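Local atomic coordinates of dihydroorotase (Saccharomyces cerevisiae S288C, PDB entry 6L0A), a protein that catalyses the zinc-dependent interconversion of N-carbamoyl-L-aspartate and dihydroorotate, the third step of de novo pyrimidine biosynthesis. Residues 60-72 / 312-324. Numbering follows the deposited sequence.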
ATOM      1  N   THR C  60     -33.904  13.462   4.837  1.00 24.18           N
ATOM      2  CA  THR C  60     -33.429  12.555   5.874  1.00 22.43           C
ATOM      3  C   THR C  60     -32.282  13.174   6.650  1.00 22.95           C
ATOM      4  O   THR C  60     -32.256  13.134   7.887  1.00 21.86           O
ATOM      5  CB  THR C  60     -33.000  11.223   5.248  1.00 26.58           C
ATOM      6  OG1 THR C  60     -34.142  10.585   4.675  1.00 27.78           O
ATOM      7  CG2 THR C  60     -32.371  10.294   6.301  1.00 23.50           C
ATOM      8  N   LEU C  61     -31.326  13.766   5.932  1.00 19.55           N
ATOM      9  CA  LEU C  61     -30.168  14.355   6.589  1.00 19.69           C
ATOM     10  C   LEU C  61     -30.570  15.550   7.444  1.00 21.49           C
ATOM     11  O   LEU C  61     -30.064  15.716   8.561  1.00 19.82           O
ATOM     12  CB  LEU C  61     -29.124  14.772   5.552  1.00 20.58           C
ATOM     13  CG  LEU C  61     -28.597  13.729   4.565  1.00 19.18           C
ATOM     14  CD1 LEU C  61     -27.354  14.285   3.859  1.00 12.96           C
ATOM     15  CD2 LEU C  61     -28.272  12.436   5.283  1.00 17.56           C
ATOM     16  N   GLN C  62     -31.475  16.393   6.939  1.00 21.16           N
ATOM     17  CA  GLN C  62     -31.879  17.569   7.705  1.00 23.14           C
ATOM     18  C   GLN C  62     -32.583  17.183   8.996  1.00 23.09           C
ATOM     19  O   GLN C  62     -32.449  17.881  10.003  1.00 26.40           O
ATOM     20  CB  GLN C  62     -32.788  18.476   6.874  1.00 24.63           C
ATOM     21  CG  GLN C  62     -32.045  19.384   5.920  1.00 34.41           C
ATOM     22  CD  GLN C  62     -31.326  20.541   6.606  1.00 25.93           C
ATOM     23  OE1 GLN C  62     -30.896  20.458   7.774  1.00 29.19           O
ATOM     24  NE2 GLN C  62     -31.169  21.626   5.869  1.00 29.55           N
ATOM     25  N   LYS C  63     -33.331  16.076   8.988  1.00 23.16           N
ATOM     26  CA  LYS C  63     -33.958  15.597  10.215  1.00 24.32           C
ATOM     27  C   LYS C  63     -32.912  15.167  11.238  1.00 30.56           C
ATOM     28  O   LYS C  63     -33.051  15.451  12.435  1.00 25.62           O
ATOM     29  CB  LYS C  63     -34.911  14.447   9.895  1.00 29.32           C
ATOM     30  CG  LYS C  63     -35.829  14.040  11.036  1.00 32.88           C
ATOM     31  CD  LYS C  63     -36.808  12.964  10.577  1.00 40.69           C
ATOM     32  CE  LYS C  63     -38.035  12.897  11.481  1.00 40.52           C
ATOM     33  NZ  LYS C  63     -37.728  13.377  12.858  1.00 45.35           N
ATOM     34  N   LEU C  64     -31.844  14.504  10.781  1.00 23.85           N
ATOM     35  CA  LEU C  64     -30.812  14.026  11.692  1.00 22.76           C
ATOM     36  C   LEU C  64     -29.943  15.156  12.219  1.00 24.98           C
ATOM     37  O   LEU C  64     -29.325  15.012  13.279  1.00 24.79           O
ATOM     38  CB  LEU C  64     -29.929  12.987  10.994  1.00 22.84           C
ATOM     39  CG  LEU C  64     -30.599  11.701  10.514  1.00 22.99           C
ATOM     40  CD1 LEU C  64     -29.683  10.946   9.569  1.00 22.86           C
ATOM     41  CD2 LEU C  64     -30.932  10.847  11.718  1.00 27.48           C
ATOM     42  N   ALA C  65     -29.851  16.267  11.485  1.00 22.08           N
ATOM     43  CA  ALA C  65     -28.960  17.371  11.846  1.00 21.41           C
ATOM     44  C   ALA C  65     -29.591  18.672  11.388  1.00 23.39           C
ATOM     45  O   ALA C  65     -29.232  19.226  10.343  1.00 21.84           O
ATOM     46  CB  ALA C  65     -27.568  17.200  11.228  1.00 19.85           C
ATOM     47  N   PRO C  66     -30.552  19.199  12.156  1.00 26.51           N
ATOM     48  CA  PRO C  66     -31.285  20.385  11.689  1.00 23.98           C
ATOM     49  C   PRO C  66     -30.434  21.637  11.578  1.00 23.19           C
ATOM     50  O   PRO C  66     -30.858  22.580  10.903  1.00 25.35           O
ATOM     51  CB  PRO C  66     -32.401  20.552  12.735  1.00 25.19           C
ATOM     52  CG  PRO C  66     -32.539  19.199  13.370  1.00 28.42           C
ATOM     53  CD  PRO C  66     -31.139  18.630  13.381  1.00 27.16           C
ATOM     54  N   LYS C  67     -29.254  21.695  12.200  1.00 19.70           N
ATOM     55  CA  LYS C  67     -28.428  22.893  12.121  1.00 23.54           C
ATOM     56  C   LYS C  67     -27.335  22.811  11.061  1.00 20.29           C
ATOM     57  O   LYS C  67     -26.563  23.763  10.912  1.00 23.11           O
ATOM     58  CB  LYS C  67     -27.801  23.194  13.487  1.00 28.90           C
ATOM     59  CG  LYS C  67     -28.835  23.274  14.613  1.00 26.90           C
ATOM     60  CD  LYS C  67     -28.189  23.601  15.954  1.00 36.38           C
ATOM     61  CE  LYS C  67     -29.223  23.533  17.077  1.00 37.45           C
ATOM     62  NZ  LYS C  67     -28.663  23.955  18.391  1.00 41.06           N
ATOM     63  N   THR C  68     -27.255  21.710  10.322  1.00 20.63           N
ATOM     64  CA  THR C  68     -26.247  21.527   9.284  1.00 19.39           C
ATOM     65  C   THR C  68     -26.813  21.923   7.925  1.00 15.03           C
ATOM     66  O   THR C  68     -27.954  21.592   7.595  1.00 16.24           O
ATOM     67  CB  THR C  68     -25.783  20.072   9.267  1.00 17.64           C
ATOM     68  OG1 THR C  68     -25.201  19.772  10.540  1.00 21.32           O
ATOM     69  CG2 THR C  68     -24.755  19.833   8.181  1.00 18.51           C
ATOM     70  N   THR C  69     -26.020  22.654   7.154  1.00 15.40           N
ATOM     71  CA  THR C  69     -26.412  23.088   5.818  1.00 16.73           C
ATOM     72  C   THR C  69     -25.924  22.060   4.809  1.00 18.23           C
ATOM     73  O   THR C  69     -24.720  21.812   4.718  1.00 16.84           O
ATOM     74  CB  THR C  69     -25.821  24.460   5.520  1.00 17.88           C
ATOM     75  OG1 THR C  69     -26.395  25.413   6.434  1.00 20.62           O
ATOM     76  CG2 THR C  69     -26.092  24.871   4.071  1.00 17.33           C
ATOM     77  N   PHE C  70     -26.851  21.468   4.056  1.00 15.42           N
ATOM     78  CA  PHE C  70     -26.556  20.343   3.172  1.00 15.26           C
ATOM     79  C   PHE C  70     -26.622  20.800   1.722  1.00 18.78           C
ATOM     80  O   PHE C  70     -27.666  21.275   1.270  1.00 19.66           O
ATOM     81  CB  PHE C  70     -27.543  19.203   3.402  1.00 14.43           C
ATOM     82  CG  PHE C  70     -27.344  18.493   4.699  1.00 15.61           C
ATOM     83  CD1 PHE C  70     -26.223  17.704   4.899  1.00 14.28           C
ATOM     84  CD2 PHE C  70     -28.260  18.631   5.734  1.00 20.05           C
ATOM     85  CE1 PHE C  70     -26.015  17.050   6.097  1.00 16.41           C
ATOM     86  CE2 PHE C  70     -28.058  17.983   6.952  1.00 17.77           C
ATOM     87  CZ  PHE C  70     -26.938  17.188   7.135  1.00 16.88           C
ATOM     88  N   LEU C  71     -25.512  20.654   1.001  1.00 16.93           N
ATOM     89  CA  LEU C  71     -25.457  20.863  -0.441  1.00 14.67           C
ATOM     90  C   LEU C  71     -25.342  19.494  -1.101  1.00 14.89           C
ATOM     91  O   LEU C  71     -24.506  18.687  -0.693  1.00 13.38           O
ATOM     92  CB  LEU C  71     -24.274  21.740  -0.823  1.00 15.34           C
ATOM     93  CG  LEU C  71     -24.123  23.072  -0.082  1.00 18.70           C
ATOM     94  CD1 LEU C  71     -22.826  23.771  -0.507  1.00 19.15           C
ATOM     95  CD2 LEU C  71     -25.350  23.967  -0.305  1.00 22.00           C
ATOM     96  N   MET C  72     -26.174  19.237  -2.102  1.00 13.91           N
ATOM     97  CA  MET C  72     -26.395  17.887  -2.603  1.00 16.23           C
ATOM     98  C   MET C  72     -25.822  17.728  -4.007  1.00 17.08           C
ATOM     99  O   MET C  72     -25.574  18.712  -4.708  1.00 16.29           O
ATOM    100  CB  MET C  72     -27.886  17.553  -2.609  1.00 16.50           C
ATOM    101  CG  MET C  72     -28.592  17.806  -1.268  1.00 16.15           C
ATOM    102  SD  MET C  72     -27.939  16.828   0.117  1.00 16.57           S
ATOM    103  CE  MET C  72     -28.348  15.156  -0.393  1.00 16.19           C
ATOM    104  N   TYR C 312     -18.574  27.809  -4.063  1.00 16.22           N
ATOM    105  CA  TYR C 312     -19.910  27.259  -4.214  1.00 17.29           C
ATOM    106  C   TYR C 312     -20.974  28.347  -4.146  1.00 20.20           C
ATOM    107  O   TYR C 312     -22.164  28.041  -4.290  1.00 19.97           O
ATOM    108  CB  TYR C 312     -20.178  26.200  -3.143  1.00 16.70           C
ATOM    109  CG  TYR C 312     -19.650  24.820  -3.501  1.00 17.34           C
ATOM    110  CD1 TYR C 312     -18.340  24.448  -3.205  1.00 17.29           C
ATOM    111  CD2 TYR C 312     -20.465  23.894  -4.146  1.00 19.52           C
ATOM    112  CE1 TYR C 312     -17.862  23.173  -3.546  1.00 15.75           C
ATOM    113  CE2 TYR C 312     -20.006  22.633  -4.478  1.00 16.77           C
ATOM    114  CZ  TYR C 312     -18.706  22.278  -4.182  1.00 19.21           C
ATOM    115  OH  TYR C 312     -18.264  21.019  -4.531  1.00 17.82           O
ATOM    116  N   GLU C 313     -20.553  29.590  -3.919  1.00 17.38           N
ATOM    117  CA  GLU C 313     -21.436  30.757  -3.840  1.00 23.17           C
ATOM    118  C   GLU C 313     -22.588  30.505  -2.872  1.00 26.21           C
ATOM    119  O   GLU C 313     -23.767  30.642  -3.207  1.00 25.01           O
ATOM    120  CB  GLU C 313     -21.933  31.161  -5.231  1.00 25.99           C
ATOM    121  CG  GLU C 313     -20.760  31.482  -6.157  1.00 23.98           C
ATOM    122  CD  GLU C 313     -21.172  31.787  -7.601  1.00 37.86           C
ATOM    123  OE1 GLU C 313     -21.898  32.777  -7.809  1.00 46.33           O
ATOM    124  OE2 GLU C 313     -20.770  31.027  -8.496  1.00 35.97           O
ATOM    125  N   VAL C 314     -22.222  30.119  -1.651  1.00 20.68           N
ATOM    126  CA  VAL C 314     -23.177  29.856  -0.582  1.00 22.09           C
ATOM    127  C   VAL C 314     -23.673  31.191  -0.046  1.00 27.01           C
ATOM    128  O   VAL C 314     -22.872  32.072   0.282  1.00 24.30           O
ATOM    129  CB  VAL C 314     -22.527  29.027   0.535  1.00 24.04           C
ATOM    130  CG1 VAL C 314     -23.552  28.654   1.602  1.00 22.52           C
ATOM    131  CG2 VAL C 314     -21.873  27.766  -0.043  1.00 19.78           C
ATOM    132  N   LYS C 315     -24.987  31.341   0.044  1.00 29.15           N
ATOM    133  CA  LYS C 315     -25.608  32.574   0.506  1.00 30.33           C
ATOM    134  C   LYS C 315     -26.152  32.389   1.915  1.00 30.81           C
ATOM    135  O   LYS C 315     -26.529  31.285   2.318  1.00 25.07           O
ATOM    136  CB  LYS C 315     -26.743  32.998  -0.434  1.00 28.38           C
ATOM    137  CG  LYS C 315     -26.366  33.044  -1.903  1.00 28.11           C
ATOM    138  CD  LYS C 315     -25.221  34.018  -2.162  1.00 32.06           C
ATOM    139  CE  LYS C 315     -24.929  34.152  -3.656  1.00 35.88           C
ATOM    140  NZ  LYS C 315     -23.755  35.034  -3.938  1.00 37.82           N
ATOM    141  N   ASP C 316     -26.217  33.500   2.659  1.00 33.70           N
ATOM    142  CA  ASP C 316     -26.766  33.453   4.009  1.00 31.50           C
ATOM    143  C   ASP C 316     -28.170  32.854   4.032  1.00 29.29           C
ATOM    144  O   ASP C 316     -28.562  32.223   5.021  1.00 30.34           O
ATOM    145  CB  ASP C 316     -26.778  34.855   4.619  1.00 35.43           C
ATOM    146  CG  ASP C 316     -26.209  34.887   6.030  1.00 47.03           C
ATOM    147  OD1 ASP C 316     -25.967  36.001   6.541  1.00 53.02           O
ATOM    148  OD2 ASP C 316     -26.002  33.806   6.631  1.00 46.62           O
ATOM    149  N   SER C 317     -28.934  33.022   2.951  1.00 34.30           N
ATOM    150  CA  SER C 317     -30.310  32.545   2.941  1.00 32.85           C
ATOM    151  C   SER C 317     -30.411  31.027   2.843  1.00 33.80           C
ATOM    152  O   SER C 317     -31.456  30.470   3.197  1.00 36.49           O
ATOM    153  CB  SER C 317     -31.085  33.183   1.790  1.00 35.15           C
ATOM    154  OG  SER C 317     -30.537  32.801   0.545  1.00 33.37           O
ATOM    155  N   GLU C 318     -29.371  30.342   2.361  1.00 32.05           N
ATOM    156  CA  GLU C 318     -29.416  28.888   2.328  1.00 31.63           C
ATOM    157  C   GLU C 318     -29.007  28.257   3.652  1.00 28.19           C
ATOM    158  O   GLU C 318     -29.153  27.046   3.818  1.00 26.81           O
ATOM    159  CB  GLU C 318     -28.493  28.324   1.252  1.00 33.58           C
ATOM    160  CG  GLU C 318     -28.272  29.200   0.040  1.00 37.50           C
ATOM    161  CD  GLU C 318     -27.290  28.553  -0.907  1.00 29.99           C
ATOM    162  OE1 GLU C 318     -27.419  27.328  -1.117  1.00 39.20           O
ATOM    163  OE2 GLU C 318     -26.387  29.245  -1.418  1.00 30.66           O
ATOM    164  N   VAL C 319     -28.508  29.048   4.583  1.00 27.77           N
ATOM    165  CA  VAL C 319     -27.791  28.507   5.721  1.00 27.61           C
ATOM    166  C   VAL C 319     -28.788  27.988   6.752  1.00 26.73           C
ATOM    167  O   VAL C 319     -29.735  28.675   7.133  1.00 32.14           O
ATOM    168  CB  VAL C 319     -26.824  29.555   6.284  1.00 24.93           C
ATOM    169  CG1 VAL C 319     -26.596  29.316   7.723  1.00 35.04           C
ATOM    170  CG2 VAL C 319     -25.461  29.475   5.479  1.00 35.69           C
ATOM    171  N   ALA C 320     -28.601  26.734   7.180  1.00 19.78           N
ATOM    172  CA  ALA C 320     -29.482  26.121   8.168  1.00 19.42           C
ATOM    173  C   ALA C 320     -29.318  26.702   9.571  1.00 23.37           C
ATOM    174  O   ALA C 320     -30.249  26.591  10.378  1.00 24.23           O
ATOM    175  CB  ALA C 320     -29.233  24.606   8.242  1.00 21.44           C
ATOM    176  N   SER C 321     -28.153  27.255   9.897  1.00 24.78           N
ATOM    177  CA  SER C 321     -27.874  27.812  11.216  1.00 25.26           C
ATOM    178  C   SER C 321     -26.715  28.787  11.091  1.00 28.04           C
ATOM    179  O   SER C 321     -25.722  28.497  10.417  1.00 25.36           O
ATOM    180  CB  SER C 321     -27.537  26.720  12.237  1.00 24.74           C
ATOM    181  OG  SER C 321     -26.788  27.248  13.320  1.00 26.65           O
ATOM    182  N   SER C 322     -26.851  29.949  11.728  1.00 22.00           N
ATOM    183  CA  SER C 322     -25.806  30.962  11.687  1.00 18.51           C
ATOM    184  C   SER C 322     -24.761  30.775  12.781  1.00 20.59           C
ATOM    185  O   SER C 322     -23.864  31.616  12.903  1.00 22.61           O
ATOM    186  CB  SER C 322     -26.420  32.366  11.784  1.00 30.00           C
ATOM    187  OG  SER C 322     -27.377  32.433  12.828  1.00 30.37           O
ATOM    188  N   ASP C 323     -24.842  29.687  13.555  1.00 24.44           N
ATOM    189  CA  ASP C 323     -23.840  29.402  14.582  1.00 21.89           C
ATOM    190  C   ASP C 323     -22.441  29.410  13.982  1.00 27.14           C
ATOM    191  O   ASP C 323     -22.227  28.966  12.852  1.00 25.83           O
ATOM    192  CB  ASP C 323     -24.098  28.045  15.241  1.00 23.75           C
ATOM    193  CG  ASP C 323     -25.360  28.015  16.062  1.00 29.35           C
ATOM    194  OD1 ASP C 323     -25.975  29.083  16.261  1.00 24.12           O
ATOM    195  OD2 ASP C 323     -25.743  26.909  16.504  1.00 30.58           O
ATOM    196  N   LYS C 324     -21.485  29.912  14.751  1.00 20.18           N
ATOM    197  CA  LYS C 324     -20.111  30.052  14.301  1.00 24.97           C
ATOM    198  C   LYS C 324     -19.256  28.987  14.966  1.00 26.66           C
ATOM    199  O   LYS C 324     -19.454  28.670  16.141  1.00 25.06           O
ATOM    200  CB  LYS C 324     -19.558  31.438  14.632  1.00 27.98           C
ATOM    201  CG  LYS C 324     -20.138  32.566  13.786  1.00 31.67           C
ATOM    202  CD  LYS C 324     -20.153  33.887  14.552  1.00 33.14           C
ATOM    203  CE  LYS C 324     -20.667  33.709  15.974  1.00 36.61           C
ATOM    204  NZ  LYS C 324     -20.825  35.011  16.696  1.00 40.78           N
TER
HETATM  205  O   HOH W   1     -28.421  26.422  17.451  1.00 39.76           O
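Thr69 OG1 accepts a nearly straight hydrogen bond from Ala320 N (2.7 Å, 170° at the hydrogen), the one direct hydrogen bond between 60-72 and 312-324. Chi1 of -64° sets OG1 beside the backbone N of Thr69, facing the loop, while CG2 rests 3.8 Å from Glu318 O. The methyl of Ala320 lies over the turn that links helix 51-64 to strand 69-71, its CB 3.3 Å from Thr68 O. Next to it, Ser321 CB packs on Lys67 CB, and Ser321 OG takes the N-H of Asp323 in an ST turn. The extended Lys67 chain brings NZ to 4.6 Å from Asp323 OD2, too far for a salt bridge; a water accepts from NZ (2.7 Å) and donates to OD2, whose direct ionic partner is Arg31. At the far end, Leu71 CD1 meets Val314 CG2 at 4.1 Å, and CD2 approaches Glu318 OE1. OE1 of that carboxylate is salt-bridged to Arg95, while OE2 accepts the backbone N-H of Lys315 within the same loop. The loop before strand 324-328 is thus joined to the turn after helix 51-64 and to strand 69-71 of the TIM-barrel-type fold by one short hydrogen bond, apolar packing and a water bridge, while its salt bridges go to Arg31 and Arg95.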